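PDB 2WB7: PT26-6P, which is of unknown function, encoded by a euryarchaeal mobile genetic element and built of immunoglobulin-like domains joined to a helical domain. Local coordinates for residues 431-436 against 447-452. Sequence-based numbering, arbitrary orientation.
Sequences QLLAKA and YAQGAI
The amide of Gln449 is met by the CD2 methyl of Leu433, which lies beyond its oxygen, somewhat out of the amide plane, and is not stacked on either face; OE1 and CD2, 3.1 Å apart, make a van der Waals touch. A bend in the glutamine chain (chi2 55°) turns the amide back toward the other helix, while its NE2 is held by a hydrogen bond to OD1 of Asp453, one turn further along. Glutamine suits this partly exposed border, its long chain bringing OE1 to Leu433 while NE2 keeps a polar partner. The same CD2 methyl touches CD1 of Ile452 at 4.0 Å, the side chains crossing at about a right angle: the branched end of Leu433 offers a methyl, and the extended CG1 arm of Ile452 reaches out to it. Leu433 reaches both residues because its CG stands anti to the backbone N (chi1 -174°). Ala448, whose CA is nearest that of Leu433, rests its CB on the leucine backbone, 3.5 Å from Leu433 N, and meets CB of apolar Leu432 at 3.9 Å. This bare methyl is consistent with the close axis approach of 8.5 Å, nearly antiparallel at 161°. The contact is thus the apolar seam of a helical hairpin, helices 408-438 and 442-465. Ile445 extends it beside Leu433, and Ala429 and Glu430 beside Ile452; Tyr447 and Ala451 turn to helix 471-499, and Tyr447 also packs on helix 503-523.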
loop_
_atom_site.group_PDB
_atom_site.type_symbol
_atom_site.label_atom_id
_atom_site.label_comp_id
_atom_site.label_asym_id
_atom_site.label_seq_id
_atom_site.Cartn_x
_atom_site.Cartn_y
_atom_site.Cartn_z
ATOM N N GLN A 431 17.268 17.911 27.908
ATOM C CA GLN A 431 17.372 19.100 27.075
ATOM C C GLN A 431 16.303 19.087 26.004
ATOM O O GLN A 431 15.755 20.125 25.632
ATOM C CB GLN A 431 18.755 19.195 26.449
ATOM C CG GLN A 431 19.769 19.800 27.406
ATOM C CD GLN A 431 21.217 19.661 26.938
ATOM O OE1 GLN A 431 22.141 20.160 27.595
ATOM N NE2 GLN A 431 21.423 18.991 25.799
ATOM N N LEU A 432 16.004 17.898 25.512
ATOM C CA LEU A 432 14.948 17.738 24.544
ATOM C C LEU A 432 13.611 18.016 25.191
ATOM O O LEU A 432 12.765 18.661 24.588
ATOM C CB LEU A 432 14.940 16.321 23.997
ATOM C CG LEU A 432 16.016 15.986 22.979
ATOM C CD1 LEU A 432 15.814 14.537 22.566
ATOM C CD2 LEU A 432 15.986 16.914 21.774
ATOM N N LEU A 433 13.416 17.509 26.408
ATOM C CA LEU A 433 12.186 17.754 27.126
ATOM C C LEU A 433 11.992 19.250 27.241
ATOM O O LEU A 433 10.878 19.754 27.189
ATOM C CB LEU A 433 12.242 17.149 28.519
ATOM C CG LEU A 433 10.928 17.229 29.303
ATOM C CD1 LEU A 433 9.765 16.769 28.458
ATOM C CD2 LEU A 433 11.004 16.384 30.568
ATOM N N ALA A 434 13.088 19.969 27.391
ATOM C CA ALA A 434 13.014 21.391 27.587
ATOM C C ALA A 434 12.466 22.045 26.329
ATOM O O ALA A 434 11.437 22.722 26.384
ATOM C CB ALA A 434 14.381 21.943 27.931
ATOM N N LYS A 435 13.156 21.843 25.205
ATOM C CA LYS A 435 12.729 22.405 23.939
ATOM C C LYS A 435 11.302 21.992 23.626
ATOM O O LYS A 435 10.500 22.808 23.171
ATOM C CB LYS A 435 13.639 21.959 22.807
ATOM C CG LYS A 435 15.096 22.275 23.037
ATOM C CD LYS A 435 15.871 22.326 21.716
ATOM C CE LYS A 435 17.390 22.359 21.961
ATOM N NZ LYS A 435 18.138 22.790 20.726
ATOM N N ALA A 436 10.984 20.725 23.873
ATOM C CA ALA A 436 9.655 20.209 23.578
ATOM C C ALA A 436 8.587 20.985 24.352
ATOM O O ALA A 436 7.558 21.371 23.796
ATOM C CB ALA A 436 9.568 18.715 23.888
ATOM N N TYR A 447 7.753 11.953 24.055
ATOM C CA TYR A 447 8.875 11.124 23.647
ATOM C C TYR A 447 10.067 11.364 24.554
ATOM O O TYR A 447 10.618 10.417 25.143
ATOM C CB TYR A 447 9.268 11.389 22.193
ATOM C CG TYR A 447 8.153 11.110 21.216
ATOM C CD1 TYR A 447 8.118 11.730 19.971
ATOM C CD2 TYR A 447 7.104 10.266 21.555
ATOM C CE1 TYR A 447 7.092 11.485 19.083
ATOM C CE2 TYR A 447 6.074 10.023 20.677
ATOM C CZ TYR A 447 6.077 10.638 19.445
ATOM O OH TYR A 447 5.059 10.402 18.564
ATOM N N ALA A 448 10.450 12.633 24.672
ATOM C CA ALA A 448 11.595 13.000 25.488
ATOM C C ALA A 448 11.433 12.493 26.928
ATOM O O ALA A 448 12.375 11.978 27.526
ATOM C CB ALA A 448 11.851 14.503 25.435
ATOM N N GLN A 449 10.234 12.587 27.477
ATOM C CA GLN A 449 10.028 12.028 28.802
ATOM C C GLN A 449 10.177 10.502 28.754
ATOM O O GLN A 449 10.748 9.900 29.672
ATOM C CB GLN A 449 8.660 12.422 29.369
ATOM C CG GLN A 449 8.444 12.042 30.844
ATOM C CD GLN A 449 9.530 12.602 31.763
ATOM O OE1 GLN A 449 9.825 13.801 31.744
ATOM N NE2 GLN A 449 10.128 11.732 32.575
ATOM N N GLY A 450 9.659 9.884 27.690
ATOM C CA GLY A 450 9.775 8.451 27.521
ATOM C C GLY A 450 11.234 8.040 27.547
ATOM O O GLY A 450 11.604 7.060 28.190
ATOM N N ALA A 451 12.073 8.793 26.846
ATOM C CA ALA A 451 13.493 8.503 26.830
ATOM C C ALA A 451 14.008 8.532 28.256
ATOM O O ALA A 451 14.699 7.621 28.699
ATOM C CB ALA A 451 14.236 9.513 25.979
ATOM N N ILE A 452 13.664 9.585 28.985
ATOM C CA ILE A 452 14.159 9.744 30.351
ATOM C C ILE A 452 13.743 8.565 31.216
ATOM O O ILE A 452 14.551 8.042 31.975
ATOM C CB ILE A 452 13.709 11.075 30.978
ATOM C CG1 ILE A 452 14.276 12.250 30.176
ATOM C CG2 ILE A 452 14.153 11.153 32.426
ATOM C CD1 ILE A 452 13.853 13.603 30.692
#